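Local coordinates for protein cytochrome c, class II (Shewanella frigidimarina, PDB 4ULV) that carries a covalently bound heme c that binds diatomic gases, and probably takes part in electron transfer, at residues 23-28 and 32-37. Numbering follows the deposited sequence.
Sequences FGDMGA and GKKPFD
The C-terminal end of helix 5-30, in the four-helix bundle of a cytochrome c', is closed here by the turn that leads to helix 38-51, with features of a Schellman motif. Ala28 O accepts Lys33 N at 2.9 Å, the 6→1 bond of that motif, and Gly32 supplies the left-handed backbone (phi 79°) that lets the chain reverse. The amide is tilted modestly from the carbonyl plane of Ala28. A second, weak bond runs from Lys34 N to the same oxygen at 3.5 Å, so one carbonyl near the helix end serves two successive loop amides. Lys33 adds its base to the turn, CB lying 4.1 Å from Ala28 CB, while the rest of its chain extends away. Lys34 instead folds back along the helix. With CG set between the backbone N and the carbonyl carbon (chi1 62°), its methylenes pass over the Ala28 methyl, Lys34 CG 3.7 Å from Ala28 CB. Bends at chi3 and chi4 then bring the ammonium to Asp25, about one helical turn before Ala28, and the two side chains cross roughly at right angles. Lys34 NZ makes a salt bridge to the syn lone pair of Asp25 OD1 at 2.7 Å. Water 1 closes a ring beside it, donating to Asp25 OD2 at 2.7 Å and accepting from Lys34 NZ at 3.2 Å. Arg44 NE of helix 38-51 also pairs with OD2, so the buried carboxylate is paired with two cations, one on each oxygen, which would probably stabilise its charge. Asn1 of the second subunit packs against Asp25. Farther along the loop, Asp37 OD1 N-caps helix 38-51 through Val40 N, while Phe36 rests on Met29 and Leu30 of helix 5-30 and on Gln104 of helix 104-125.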
ATOM      1  N   PHE A  23       4.149   8.468   6.138  1.00  9.01           N
ATOM      2  CA  PHE A  23       3.752   9.541   7.046  1.00 10.26           C
ATOM      3  C   PHE A  23       4.956  10.065   7.826  1.00  9.79           C
ATOM      4  O   PHE A  23       5.075  11.280   8.113  1.00 10.98           O
ATOM      5  CB  PHE A  23       2.687   9.014   7.999  1.00 10.13           C
ATOM      6  CG  PHE A  23       1.982  10.094   8.802  1.00  9.86           C
ATOM      7  CD1 PHE A  23       1.120  10.950   8.183  1.00 11.97           C
ATOM      8  CD2 PHE A  23       2.116  10.175  10.157  1.00 11.41           C
ATOM      9  CE1 PHE A  23       0.460  11.950   8.858  1.00 13.11           C
ATOM     10  CE2 PHE A  23       1.466  11.147  10.862  1.00 12.40           C
ATOM     11  CZ  PHE A  23       0.605  12.036  10.207  1.00 11.81           C
ATOM     12  N   GLY A  24       5.837   9.172   8.237  1.00  9.10           N
ATOM     13  CA  GLY A  24       7.078   9.523   8.937  1.00  9.91           C
ATOM     14  C   GLY A  24       8.037  10.369   8.153  1.00  9.76           C
ATOM     15  O   GLY A  24       8.613  11.334   8.633  1.00 11.33           O
ATOM     16  N   ASP A  25       8.140  10.049   6.854  1.00 10.42           N
ATOM     17  CA  ASP A  25       8.940  10.892   5.964  1.00 10.27           C
ATOM     18  C   ASP A  25       8.415  12.298   5.839  1.00  9.65           C
ATOM     19  O   ASP A  25       9.175  13.286   5.861  1.00 11.35           O
ATOM     20  CB  ASP A  25       9.158  10.247   4.593  1.00 11.58           C
ATOM     21  CG  ASP A  25      10.255  10.930   3.814  1.00 13.58           C
ATOM     22  OD1 ASP A  25      11.414  10.883   4.274  1.00 15.48           O
ATOM     23  OD2 ASP A  25       9.946  11.503   2.725  1.00 14.30           O
ATOM     24  N   MET A  26       7.097  12.393   5.700  1.00  9.26           N
ATOM     25  CA  MET A  26       6.446  13.679   5.619  1.00  8.75           C
ATOM     26  C   MET A  26       6.724  14.471   6.921  1.00 10.29           C
ATOM     27  O   MET A  26       7.055  15.662   6.873  1.00 11.23           O
ATOM     28  CB  MET A  26       4.945  13.463   5.436  1.00 11.05           C
ATOM     29  CG  MET A  26       4.635  12.838   4.078  1.00 11.68           C
ATOM     30  SD  MET A  26       2.932  12.188   4.014  1.00 15.30           S
ATOM     31  CE  MET A  26       2.242  13.735   3.947  1.00  7.89           C
ATOM     32  N   GLY A  27       6.587  13.795   8.056  1.00 10.05           N
ATOM     33  CA  GLY A  27       6.767  14.507   9.348  1.00  9.83           C
ATOM     34  C   GLY A  27       8.232  14.907   9.485  1.00 10.00           C
ATOM     35  O   GLY A  27       8.501  16.064   9.939  1.00 12.73           O
ATOM     36  N   ALA A  28       9.185  14.096   9.032  1.00 10.73           N
ATOM     37  CA  ALA A  28      10.617  14.504   9.078  1.00 12.32           C
ATOM     38  C   ALA A  28      10.871  15.792   8.316  1.00 11.32           C
ATOM     39  O   ALA A  28      11.631  16.644   8.758  1.00 14.02           O
ATOM     40  CB  ALA A  28      11.537  13.388   8.578  1.00 11.95           C
ATOM     41  N   GLY A  32      12.125  19.475  10.258  1.00 11.46           N
ATOM     42  CA  GLY A  32      13.473  19.905  10.031  1.00 14.20           C
ATOM     43  C   GLY A  32      14.522  18.817   9.996  1.00 13.29           C
ATOM     44  O   GLY A  32      15.759  19.099  10.022  1.00 16.24           O
ATOM     45  N   LYS A  33      14.074  17.555   9.914  1.00 12.50           N
ATOM     46  CA  LYS A  33      14.979  16.431  10.071  1.00 13.42           C
ATOM     47  C   LYS A  33      15.517  15.955   8.752  1.00 14.25           C
ATOM     48  O   LYS A  33      16.482  15.224   8.733  1.00 20.18           O
ATOM     49  CB  LYS A  33      14.299  15.319  10.849  1.00 11.79           C
ATOM     50  CG  LYS A  33      14.176  15.717  12.312  1.00 15.11           C
ATOM     51  CD  LYS A  33      13.501  14.706  13.180  1.00 20.69           C
ATOM     52  CE  LYS A  33      13.795  15.085  14.630  1.00 23.93           C
ATOM     53  NZ  LYS A  33      13.007  14.209  15.519  1.00 27.59           N
ATOM     54  N   LYS A  34      14.904  16.377   7.643  1.00 13.25           N
ATOM     55  CA  LYS A  34      15.464  16.096   6.318  1.00 14.43           C
ATOM     56  C   LYS A  34      14.957  17.128   5.339  1.00 13.47           C
ATOM     57  O   LYS A  34      13.995  17.827   5.662  1.00 12.97           O
ATOM     58  CB  LYS A  34      15.124  14.691   5.832  1.00 18.11           C
ATOM     59  CG  LYS A  34      13.648  14.491   5.690  1.00 16.09           C
ATOM     60  CD  LYS A  34      13.269  13.085   5.260  1.00 22.12           C
ATOM     61  CE  LYS A  34      13.419  13.032   3.755  1.00 32.13           C
ATOM     62  NZ  LYS A  34      13.842  11.712   3.308  1.00 26.08           N
ATOM     63  N   PRO A  35      15.660  17.303   4.211  1.00 10.84           N
ATOM     64  CA  PRO A  35      15.324  18.392   3.334  1.00 11.63           C
ATOM     65  C   PRO A  35      13.867  18.286   2.880  1.00 10.18           C
ATOM     66  O   PRO A  35      13.356  17.222   2.540  1.00 13.18           O
ATOM     67  CB  PRO A  35      16.348  18.284   2.181  1.00 12.06           C
ATOM     68  CG  PRO A  35      17.512  17.494   2.783  1.00 11.64           C
ATOM     69  CD  PRO A  35      16.857  16.529   3.766  1.00 13.53           C
ATOM     70  N   PHE A  36      13.213  19.432   2.749  1.00 10.10           N
ATOM     71  CA  PHE A  36      11.813  19.503   2.360  1.00  9.56           C
ATOM     72  C   PHE A  36      11.716  19.522   0.833  1.00  9.65           C
ATOM     73  O   PHE A  36      12.350  20.340   0.177  1.00 12.27           O
ATOM     74  CB  PHE A  36      11.135  20.791   2.881  1.00 11.26           C
ATOM     75  CG  PHE A  36       9.658  20.804   2.602  1.00 12.13           C
ATOM     76  CD1 PHE A  36       8.750  20.248   3.489  1.00 18.15           C
ATOM     77  CD2 PHE A  36       9.150  21.415   1.433  1.00 15.12           C
ATOM     78  CE1 PHE A  36       7.380  20.241   3.186  1.00 19.43           C
ATOM     79  CE2 PHE A  36       7.800  21.412   1.147  1.00 19.17           C
ATOM     80  CZ  PHE A  36       6.917  20.807   2.003  1.00 18.81           C
ATOM     81  N   ASP A  37      10.938  18.604   0.263  1.00  9.34           N
ATOM     82  CA  ASP A  37      10.666  18.562  -1.166  1.00  8.84           C
ATOM     83  C   ASP A  37       9.158  18.457  -1.335  1.00  9.06           C
ATOM     84  O   ASP A  37       8.582  17.440  -0.933  1.00 10.79           O
ATOM     85  CB  ASP A  37      11.395  17.311  -1.765  1.00 10.63           C
ATOM     86  CG  ASP A  37      11.214  17.153  -3.232  1.00 13.28           C
ATOM     87  OD1 ASP A  37      10.068  17.306  -3.736  1.00 12.08           O
ATOM     88  OD2 ASP A  37      12.241  16.762  -3.884  1.00 16.42           O
TER
HETATM   89  O   HOH W   1      11.882  11.022   0.928  1.00 17.31           O